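Side-chain contacts in UDP-N-acetylenolpyruvoylglucosamine reductase (Listeria monocytogenes, PDB 3TX1), which probably catalyses the FAD-dependent, NADPH-driven reduction of UDP-N-acetylenolpyruvoylglucosamine to UDP-N-acetylmuramate in peptidoglycan synthesis: residues G139-C144 against N218-K223; C144-S149 against A229-K234; G279-I284 against T290-L295. All blocks are in the same frame, centred on the assembly; numbering follows the deposited sequence.

Contact 1: residues G139-C144 against N218-K223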
loop_
_atom_site.group_PDB
_atom_site.type_symbol
_atom_site.label_atom_id
_atom_site.label_comp_id
_atom_site.label_asym_id
_atom_site.label_seq_id
_atom_site.Cartn_x
_atom_site.Cartn_y
_atom_site.Cartn_z
ATOM N N GLY A 139 13.126 -10.821 -12.035
ATOM C CA GLY A 139 12.048 -9.996 -12.511
ATOM C C GLY A 139 11.467 -9.191 -11.375
ATOM O O GLY A 139 10.807 -8.180 -11.633
ATOM N N LEU A 140 11.671 -9.654 -10.130
ATOM C CA LEU A 140 11.166 -8.929 -8.951
ATOM C C LEU A 140 12.181 -8.005 -8.244
ATOM O O LEU A 140 11.812 -7.194 -7.391
ATOM C CB LEU A 140 10.550 -9.882 -7.913
ATOM C CG LEU A 140 9.103 -10.356 -8.074
ATOM C CD1 LEU A 140 8.743 -11.167 -6.833
ATOM C CD2 LEU A 140 8.076 -9.240 -8.310
ATOM N N GLU A 141 13.448 -8.108 -8.608
ATOM C CA GLU A 141 14.442 -7.367 -7.887
ATOM C C GLU A 141 13.955 -6.000 -7.431
ATOM O O GLU A 141 14.209 -5.617 -6.280
ATOM C CB GLU A 141 15.729 -7.239 -8.690
ATOM C CG GLU A 141 16.360 -8.554 -9.123
ATOM C CD GLU A 141 15.635 -9.190 -10.300
ATOM O OE1 GLU A 141 14.461 -8.806 -10.568
ATOM O OE2 GLU A 141 16.251 -10.060 -10.954
ATOM N N PHE A 142 13.228 -5.303 -8.310
ATOM C CA PHE A 142 12.789 -3.933 -8.061
ATOM C C PHE A 142 11.935 -3.696 -6.794
ATOM O O PHE A 142 11.761 -2.530 -6.367
ATOM C CB PHE A 142 12.066 -3.355 -9.292
ATOM C CG PHE A 142 10.743 -4.011 -9.588
ATOM C CD1 PHE A 142 9.628 -3.763 -8.794
ATOM C CD2 PHE A 142 10.600 -4.848 -10.668
ATOM C CE1 PHE A 142 8.420 -4.370 -9.055
ATOM C CE2 PHE A 142 9.385 -5.437 -10.945
ATOM C CZ PHE A 142 8.296 -5.202 -10.137
ATOM N N ALA A 143 11.433 -4.792 -6.216
ATOM C CA ALA A 143 10.530 -4.780 -5.089
ATOM C C ALA A 143 11.145 -5.279 -3.778
ATOM O O ALA A 143 10.460 -5.431 -2.767
ATOM C CB ALA A 143 9.277 -5.575 -5.436
ATOM N N CYS A 144 12.443 -5.483 -3.747
ATOM C CA CYS A 144 13.079 -5.984 -2.520
ATOM C C CYS A 144 12.964 -4.942 -1.389
ATOM O O CYS A 144 13.149 -5.266 -0.193
ATOM C CB CYS A 144 14.553 -6.306 -2.809
ATOM S SG CYS A 144 15.498 -4.871 -3.440
ATOM N N ASN A 218 23.676 -14.987 -8.028
ATOM C CA ASN A 218 24.613 -13.900 -7.976
ATOM C C ASN A 218 24.102 -12.657 -8.679
ATOM O O ASN A 218 24.135 -11.564 -8.105
ATOM C CB ASN A 218 25.985 -14.325 -8.535
ATOM C CG ASN A 218 26.874 -15.010 -7.489
ATOM O OD1 ASN A 218 26.436 -15.289 -6.362
ATOM N ND2 ASN A 218 28.139 -15.281 -7.860
ATOM N N LEU A 219 23.607 -12.819 -9.908
ATOM C CA LEU A 219 23.149 -11.655 -10.692
ATOM C C LEU A 219 21.989 -10.955 -10.015
ATOM O O LEU A 219 22.029 -9.752 -9.841
ATOM C CB LEU A 219 22.901 -11.978 -12.185
ATOM C CG LEU A 219 24.090 -12.615 -12.951
ATOM C CD1 LEU A 219 23.780 -12.914 -14.411
ATOM C CD2 LEU A 219 25.352 -11.780 -12.850
ATOM N N ILE A 220 20.994 -11.713 -9.562
ATOM C CA ILE A 220 19.874 -11.149 -8.807
ATOM C C ILE A 220 20.397 -10.519 -7.493
ATOM O O ILE A 220 20.042 -9.381 -7.146
ATOM C CB ILE A 220 18.794 -12.224 -8.566
ATOM C CG1 ILE A 220 18.515 -12.958 -9.895
ATOM C CG2 ILE A 220 17.531 -11.650 -7.908
ATOM C CD1 ILE A 220 17.498 -14.084 -9.825
ATOM N N GLN A 221 21.277 -11.228 -6.787
ATOM C CA GLN A 221 21.865 -10.684 -5.557
ATOM C C GLN A 221 22.475 -9.275 -5.712
ATOM O O GLN A 221 22.234 -8.373 -4.904
ATOM C CB GLN A 221 22.936 -11.630 -5.014
ATOM C CG GLN A 221 23.255 -11.347 -3.561
ATOM C CD GLN A 221 21.980 -11.329 -2.755
ATOM O OE1 GLN A 221 21.134 -12.215 -2.907
ATOM N NE2 GLN A 221 21.800 -10.289 -1.951
ATOM N N ALA A 222 23.280 -9.120 -6.763
ATOM C CA ALA A 222 23.969 -7.859 -7.097
ATOM C C ALA A 222 22.993 -6.687 -7.354
ATOM O O ALA A 222 23.304 -5.525 -7.041
ATOM C CB ALA A 222 24.930 -8.073 -8.275
ATOM N N LYS A 223 21.841 -7.011 -7.955
ATOM C CA LYS A 223 20.763 -6.055 -8.144
ATOM C C LYS A 223 20.123 -5.740 -6.809
ATOM O O LYS A 223 19.853 -4.579 -6.515
ATOM C CB LYS A 223 19.691 -6.576 -9.110
ATOM C CG LYS A 223 19.963 -6.277 -10.575
ATOM C CD LYS A 223 19.730 -4.807 -10.905
ATOM C CE LYS A 223 20.438 -4.408 -12.201
ATOM N NZ LYS A 223 20.236 -2.944 -12.406
#

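Contact 2: residues C144-S149 against A229-K234. With FAD (flavin-adenine dinucleotide), chain B.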
loop_
_atom_site.group_PDB
_atom_site.type_symbol
_atom_site.label_atom_id
_atom_site.label_comp_id
_atom_site.label_asym_id
_atom_site.label_seq_id
_atom_site.Cartn_x
_atom_site.Cartn_y
_atom_site.Cartn_z
ATOM N N CYS A 144 12.443 -5.483 -3.747
ATOM C CA CYS A 144 13.079 -5.984 -2.520
ATOM C C CYS A 144 12.964 -4.942 -1.389
ATOM O O CYS A 144 13.149 -5.266 -0.193
ATOM C CB CYS A 144 14.553 -6.306 -2.809
ATOM S SG CYS A 144 15.498 -4.871 -3.440
ATOM N N GLY A 145 12.666 -3.695 -1.771
ATOM C CA GLY A 145 12.583 -2.624 -0.805
ATOM C C GLY A 145 11.259 -1.891 -0.681
ATOM O O GLY A 145 11.188 -0.957 0.102
ATOM N N ILE A 146 10.219 -2.325 -1.412
ATOM C CA ILE A 146 8.898 -1.677 -1.433
ATOM C C ILE A 146 8.017 -2.284 -0.362
ATOM O O ILE A 146 7.604 -3.430 -0.480
ATOM C CB ILE A 146 8.164 -1.873 -2.784
ATOM C CG1 ILE A 146 9.006 -1.406 -3.980
ATOM C CG2 ILE A 146 6.842 -1.142 -2.774
ATOM C CD1 ILE A 146 8.383 -1.659 -5.352
ATOM N N PRO A 147 7.667 -1.495 0.658
ATOM C CA PRO A 147 6.883 -1.917 1.822
ATOM C C PRO A 147 5.481 -2.251 1.405
ATOM O O PRO A 147 5.105 -1.956 0.263
ATOM C CB PRO A 147 6.842 -0.648 2.690
ATOM C CG PRO A 147 7.952 0.227 2.172
ATOM C CD PRO A 147 7.919 -0.049 0.700
ATOM N N GLY A 148 4.709 -2.884 2.286
ATOM C CA GLY A 148 3.319 -3.149 1.966
ATOM C C GLY A 148 2.977 -4.563 1.553
ATOM O O GLY A 148 3.841 -5.430 1.454
ATOM N N SER A 149 1.687 -4.763 1.283
ATOM C CA SER A 149 1.160 -6.067 0.936
ATOM C C SER A 149 1.078 -6.273 -0.564
ATOM O O SER A 149 1.044 -5.302 -1.328
ATOM C CB SER A 149 -0.272 -6.197 1.501
ATOM O OG SER A 149 -1.259 -5.610 0.629
ATOM N N ALA A 229 21.109 -0.630 -1.256
ATOM C CA ALA A 229 22.093 0.419 -1.071
ATOM C C ALA A 229 21.504 1.740 -1.506
ATOM O O ALA A 229 21.489 2.729 -0.720
ATOM C CB ALA A 229 23.329 0.127 -1.882
ATOM N N ALA A 230 20.984 1.742 -2.738
ATOM C CA ALA A 230 20.391 2.945 -3.330
ATOM C C ALA A 230 19.268 3.536 -2.472
ATOM O O ALA A 230 19.319 4.700 -2.094
ATOM C CB ALA A 230 19.900 2.673 -4.732
ATOM N N ARG A 231 18.278 2.709 -2.137
ATOM C CA ARG A 231 17.168 3.163 -1.379
ATOM C C ARG A 231 17.605 3.626 -0.008
ATOM O O ARG A 231 17.207 4.701 0.443
ATOM C CB ARG A 231 16.160 2.039 -1.254
ATOM C CG ARG A 231 14.873 2.436 -0.540
ATOM C CD ARG A 231 13.977 1.247 -0.291
ATOM N NE ARG A 231 13.354 0.758 -1.513
ATOM C CZ ARG A 231 12.272 1.294 -2.082
ATOM N NH1 ARG A 231 11.753 0.750 -3.172
ATOM N NH2 ARG A 231 11.680 2.360 -1.550
ATOM N N GLU A 232 18.422 2.828 0.668
ATOM C CA GLU A 232 18.846 3.209 2.004
ATOM C C GLU A 232 19.539 4.535 2.026
ATOM O O GLU A 232 19.344 5.313 2.926
ATOM C CB GLU A 232 19.748 2.174 2.619
ATOM C CG GLU A 232 19.006 0.921 3.024
ATOM C CD GLU A 232 19.941 -0.097 3.635
ATOM O OE1 GLU A 232 21.168 0.064 3.477
ATOM O OE2 GLU A 232 19.451 -1.047 4.278
ATOM N N ALA A 233 20.326 4.805 0.999
ATOM C CA ALA A 233 21.068 6.054 0.912
ATOM C C ALA A 233 20.146 7.254 0.830
ATOM O O ALA A 233 20.514 8.341 1.262
ATOM C CB ALA A 233 21.970 6.028 -0.308
ATOM N N LYS A 234 18.936 7.062 0.317
ATOM C CA LYS A 234 18.087 8.192 0.047
ATOM C C LYS A 234 16.763 8.286 0.745
ATOM O O LYS A 234 16.072 9.276 0.607
ATOM C CB LYS A 234 17.862 8.250 -1.444
ATOM C CG LYS A 234 19.128 8.619 -2.203
ATOM C CD LYS A 234 18.803 8.736 -3.677
ATOM C CE LYS A 234 19.748 9.680 -4.396
ATOM N NZ LYS A 234 19.117 10.011 -5.706
HETATM P PA FAD B . -2.207 0.269 1.604
HETATM O O1A FAD B . -2.751 -0.502 2.759
HETATM O O2A FAD B . -1.412 1.519 1.857
HETATM O O5B FAD B . -3.417 0.744 0.674
HETATM C C5B FAD B . -2.993 1.007 -0.659
HETATM C C4B FAD B . -4.147 0.989 -1.640
HETATM O O4B FAD B . -4.354 -0.324 -2.138
HETATM C C3B FAD B . -5.488 1.439 -1.103
HETATM O O3B FAD B . -6.234 1.934 -2.243
HETATM C C2B FAD B . -6.078 0.104 -0.650
HETATM O O2B FAD B . -7.506 0.015 -0.482
HETATM C C1B FAD B . -5.660 -0.771 -1.794
HETATM N N9A FAD B . -5.496 -2.142 -1.342
HETATM C C8A FAD B . -4.720 -2.595 -0.346
HETATM N N7A FAD B . -4.789 -3.956 -0.320
HETATM C C5A FAD B . -5.600 -4.390 -1.310
HETATM C C6A FAD B . -6.147 -5.671 -1.827
HETATM N N6A FAD B . -5.846 -6.885 -1.287
HETATM N N1A FAD B . -6.976 -5.603 -2.891
HETATM C C2A FAD B . -7.308 -4.457 -3.471
HETATM N N3A FAD B . -6.892 -3.263 -3.048
HETATM C C4A FAD B . -6.056 -3.167 -1.990
HETATM N N1 FAD B . 5.520 2.371 -3.763
HETATM C C2 FAD B . 6.159 2.126 -4.933
HETATM O O2 FAD B . 5.495 1.844 -5.944
HETATM N N3 FAD B . 7.492 2.130 -5.078
HETATM C C4 FAD B . 8.330 2.412 -4.090
HETATM O O4 FAD B . 9.569 2.445 -4.273
HETATM C C4X FAD B . 7.710 2.691 -2.787
HETATM N N5 FAD B . 8.477 2.975 -1.739
HETATM C C5X FAD B . 7.962 3.240 -0.529
HETATM C C6 FAD B . 8.833 3.508 0.516
HETATM C C7 FAD B . 8.351 3.755 1.774
HETATM C C7M FAD B . 9.308 4.061 2.896
HETATM C C8 FAD B . 6.884 3.710 1.965
HETATM C C8M FAD B . 6.280 3.978 3.296
HETATM C C9 FAD B . 6.027 3.442 0.933
HETATM C C9A FAD B . 6.517 3.206 -0.329
HETATM N N10 FAD B . 5.657 2.905 -1.413
HETATM C C10 FAD B . 6.240 2.647 -2.668
HETATM C "C1'" FAD B . 4.194 2.900 -1.227
HETATM C "C2'" FAD B . 3.680 1.530 -0.849
HETATM O "O2'" FAD B . 4.750 0.715 -0.377
HETATM C "C3'" FAD B . 3.069 0.822 -2.044
HETATM O "O3'" FAD B . 2.083 1.700 -2.572
HETATM C "C4'" FAD B . 2.428 -0.488 -1.596
HETATM O "O4'" FAD B . 2.303 -1.410 -2.688
HETATM C "C5'" FAD B . 1.104 -0.283 -0.882
HETATM O "O5'" FAD B . 0.890 -1.420 -0.081
HETATM P P FAD B . -0.142 -1.487 1.114
HETATM O O1P FAD B . -0.427 -2.936 1.284
HETATM O O2P FAD B . 0.511 -0.711 2.207
HETATM O O3P FAD B . -1.395 -0.688 0.624
HETATM O O HOH W 1 12.981 -1.641 -3.897
#

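Contact 3: residues G279-I284 against T290-L295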
loop_
_atom_site.group_PDB
_atom_site.type_symbol
_atom_site.label_atom_id
_atom_site.label_comp_id
_atom_site.label_asym_id
_atom_site.label_seq_id
_atom_site.Cartn_x
_atom_site.Cartn_y
_atom_site.Cartn_z
ATOM N N GLY A 279 10.561 14.710 0.049
ATOM C CA GLY A 279 9.253 14.263 -0.457
ATOM C C GLY A 279 8.554 13.247 0.443
ATOM O O GLY A 279 7.495 12.715 0.084
ATOM N N PHE A 280 9.163 12.991 1.602
ATOM C CA PHE A 280 8.659 12.094 2.624
ATOM C C PHE A 280 8.279 12.850 3.882
ATOM O O PHE A 280 9.034 13.692 4.380
ATOM C CB PHE A 280 9.758 11.170 3.079
ATOM C CG PHE A 280 9.916 9.935 2.263
ATOM C CD1 PHE A 280 10.370 9.991 0.947
ATOM C CD2 PHE A 280 9.751 8.700 2.849
ATOM C CE1 PHE A 280 10.568 8.826 0.192
ATOM C CE2 PHE A 280 9.987 7.539 2.107
ATOM C CZ PHE A 280 10.390 7.596 0.774
ATOM N N ILE A 281 7.125 12.513 4.435
ATOM C CA ILE A 281 6.758 13.085 5.713
ATOM C C ILE A 281 6.942 11.974 6.751
ATOM O O ILE A 281 6.181 11.004 6.769
ATOM C CB ILE A 281 5.327 13.616 5.675
ATOM C CG1 ILE A 281 5.307 14.825 4.767
ATOM C CG2 ILE A 281 4.851 14.007 7.061
ATOM C CD1 ILE A 281 3.932 15.389 4.547
ATOM N N VAL A 282 7.965 12.103 7.582
ATOM C CA VAL A 282 8.232 11.094 8.595
ATOM C C VAL A 282 7.516 11.365 9.924
ATOM O O VAL A 282 7.161 12.482 10.235
ATOM C CB VAL A 282 9.741 10.973 8.892
ATOM C CG1 VAL A 282 10.482 10.602 7.642
ATOM C CG2 VAL A 282 10.269 12.288 9.445
ATOM N N ASN A 283 7.420 10.331 10.744
ATOM C CA ASN A 283 6.737 10.357 12.014
ATOM C C ASN A 283 7.790 10.338 13.071
ATOM O O ASN A 283 8.223 9.268 13.491
ATOM C CB ASN A 283 5.902 9.084 12.126
ATOM C CG ASN A 283 5.053 9.027 13.367
ATOM O OD1 ASN A 283 5.176 9.850 14.288
ATOM N ND2 ASN A 283 4.150 8.045 13.395
ATOM N N ILE A 284 8.205 11.510 13.512
ATOM C CA ILE A 284 9.217 11.602 14.544
ATOM C C ILE A 284 8.714 11.235 15.937
ATOM O O ILE A 284 9.421 11.474 16.914
ATOM C CB ILE A 284 9.876 12.991 14.576
ATOM C CG1 ILE A 284 8.863 14.071 14.932
ATOM C CG2 ILE A 284 10.532 13.272 13.239
ATOM C CD1 ILE A 284 9.486 15.422 15.215
ATOM N N THR A 290 -4.110 14.005 11.589
ATOM C CA THR A 290 -4.316 15.435 11.501
ATOM C C THR A 290 -2.976 16.080 11.162
ATOM O O THR A 290 -2.893 16.872 10.205
ATOM C CB THR A 290 -4.883 16.042 12.785
ATOM O OG1 THR A 290 -6.003 15.278 13.202
ATOM C CG2 THR A 290 -5.342 17.465 12.548
ATOM N N ASP A 291 -1.927 15.710 11.906
ATOM C CA ASP A 291 -0.582 16.256 11.646
ATOM C C ASP A 291 -0.183 16.038 10.215
ATOM O O ASP A 291 0.315 16.959 9.573
ATOM C CB ASP A 291 0.487 15.630 12.518
ATOM C CG ASP A 291 0.312 15.934 13.977
ATOM O OD1 ASP A 291 -0.114 17.067 14.334
ATOM O OD2 ASP A 291 0.608 15.014 14.765
ATOM N N TYR A 292 -0.372 14.823 9.707
ATOM C CA TYR A 292 -0.039 14.566 8.294
ATOM C C TYR A 292 -0.795 15.469 7.317
ATOM O O TYR A 292 -0.151 16.125 6.491
ATOM C CB TYR A 292 -0.207 13.099 7.923
ATOM C CG TYR A 292 1.044 12.265 8.155
ATOM C CD1 TYR A 292 1.388 11.795 9.436
ATOM C CD2 TYR A 292 1.891 11.927 7.083
ATOM C CE1 TYR A 292 2.533 11.028 9.647
ATOM C CE2 TYR A 292 3.041 11.169 7.294
ATOM C CZ TYR A 292 3.353 10.717 8.586
ATOM O OH TYR A 292 4.507 9.940 8.778
ATOM N N MET A 293 -2.133 15.537 7.455
ATOM C CA MET A 293 -2.996 16.327 6.573
ATOM C C MET A 293 -2.611 17.778 6.652
ATOM O O MET A 293 -2.721 18.517 5.671
ATOM C CB MET A 293 -4.494 16.222 6.950
ATOM C CG MET A 293 -5.220 14.874 6.822
ATOM S SD MET A 293 -4.805 13.848 5.361
ATOM C CE MET A 293 -4.933 14.938 3.933
ATOM N N ASN A 294 -2.215 18.206 7.845
ATOM C CA ASN A 294 -1.853 19.575 8.046
ATOM C C ASN A 294 -0.509 19.886 7.404
ATOM O O ASN A 294 -0.338 20.900 6.737
ATOM C CB ASN A 294 -1.913 19.929 9.540
ATOM C CG ASN A 294 -3.339 20.314 10.016
ATOM O OD1 ASN A 294 -3.708 20.098 11.171
ATOM N ND2 ASN A 294 -4.143 20.891 9.109
ATOM N N LEU A 295 0.453 18.997 7.545
ATOM C CA LEU A 295 1.721 19.245 6.905
ATOM C C LEU A 295 1.590 19.110 5.375
ATOM O O LEU A 295 2.120 19.941 4.617
ATOM C CB LEU A 295 2.800 18.340 7.485
ATOM C CG LEU A 295 4.239 18.605 7.097
ATOM C CD1 LEU A 295 4.493 20.109 7.103
ATOM C CD2 LEU A 295 5.147 17.856 8.071
#

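Contact 1: residues G139-C144 against N218-K223
Glu141 lays the aliphatic part of its side chain across Ile220 and the base of Lys223, where a short 3-10 turn (141-143) meets the N-terminal part of helix 217-234. The contact joins the FAD-binding PCMH-type region, in the loop that follows strand 137-138, to the long helix 217-234, which belongs largely to the C-terminal MurB family region. Glu141 CG lies 3.5 Å from Ile220 CG2, and the two side chains cross at about a right angle, so a methyl branch meets a methylene group rather than two chains running alongside. One helical turn further on, Lys223 offers its CB, 3.9 Å from the same Glu141 CG and 4.0 Å from Glu141 CB. Beyond CB the lysine turns off the contact, and its NZ forms a salt bridge with Glu226 on the same helix instead of meeting Glu141.

The polar end of Glu141 is turned back onto its own loop. A bend at its second torsion (chi2 77°) folds the carboxylate toward the backbone of Gly139, whose N donates to Glu141 OE1 at 2.8 Å; the donor comes in on the syn side, 22° out of the carboxylate plane. A longer, weak bond of 3.4 Å links Gly139 N to Glu141 OE2. With OE1 held by Gly139 N and OE2 by Ser138 OG, the rotation of the carboxylate is probably restrained while CG stays against the helix. Ile220 is buried and also touches Leu133 of helix 125-134, whereas Lys223 forms the exposed margin. Ile220 CG2 meets both parts of the glutamate, for besides the methylene it packs 3.7 Å from Glu141 OE2.

Contact 2: residues C144-S149 against A229-K234
FAD O4 is gripped by both terminal nitrogens of Arg231, whose guanidinium lies against the backbone of Gly145 in the flavin pocket, where the PCMH-type FAD-binding region meets helix 217-234. Arg231 NH1 donates nearly straight to FAD O4 at 3.0 Å (164°), and NH2 adds a weak bond. NH2 also donates to FAD N5 at 3.3 Å and is hydrogen-bonded to Gln235. This pairing of charge with O4 and N5 would probably polarise the redox-active side of the flavin. The arginine reaches it from the helix as an extended chain, CG anti to the backbone N (chi1 -176°), bent late at chi3. Gly145 O sits over one guanidinium face, toward the rim, without a hydrogen bond; water 1 lies at the edge, taking a bond from Arg231 NH1 at 2.8 Å and a weak one from Gly145 N.

The loop runs along the cofactor. Ile146 CG1 lies 3.6 Å from Arg231 NH1, crosswise to it, and its side chain also packs by FAD C4 and C10; Pro147 CG packs on the dimethylbenzene ring at C7 and C8. At the N-cap of helix 150-156, Ser149 N and OG both bind FAD O1P, at 2.8 Å and 2.9 Å.

Contact 3: residues G279-I284 against T290-L295
Ile281 and Tyr292 make the tight part of this strand-helix packing, in which helix 289-307 lies on the three-stranded antiparallel sheet of the C-terminal region, against its outer strand 281-283. Strand and helix run nearly antiparallel (158°), their axes 10.0 Å apart. Ile281 CG2 lies 3.4 Å from Tyr292 CE2: the two side chains point in opposite senses and overlap flank to flank, and the methyl branch meets the CD2-CE2 side of the ring, beside the carbon that bears the hydroxyl. The hydroxyl reaches across to the strand and donates to Ile281 O at 2.8 Å, approaching from above the carbonyl plane, 39° out of it. One tyrosine packs against an isoleucine and bonds to the same residue's backbone, which probably helps to set the register of helix on strand. Tyr292 also touches Ile91 of strand 90-92.

One turn later Leu295 extends the apolar patch more loosely. Turning its CG away from its own N (chi1 -170°), it brings CD2 to 4.0 Å from Ile281 CG2 and CG to 4.1 Å from Ile281 CD1; it also reaches Val273 and Ile268 on the two other strands, so the helix covers the sheet's breadth.

The packing thins toward Asn283, whose side chain meets Tyr292 through CB, its backbone N also close to the hydroxyl. OD1 takes bonds from the backbone N of Gly285 and Ala287 in the turn before the helix, while ND2 donates to Thr49 O. Thr290 and Asn294 lie on the solvent side. At the thin end the last touch is Asn283 CB, 3.7 Å from Tyr292 OH.

Overall arrangement
Contacts 1 and 2 use the same two elements, the loop between strand 137-138 and helix 150-156 and the helix 217-234, meeting near opposite ends of that helix and sharing Cys144; their centres are about 12 Å apart. Contact 1 is partly buried and away from the annotated sites, its helix margin open to solvent, and is an overlap of aliphatic carbons with no hydrogen bond across; contact 2 is buried, with an arginine, a water and the cofactor as partners. Contact 3 is also buried but belongs to the C-terminal sheet and helix, about 19 Å from contact 2 centre to centre. Its chemistry is mainly apolar, with a single hydroxyl bond across, against the carbonyl and flavin contacts of contact 2.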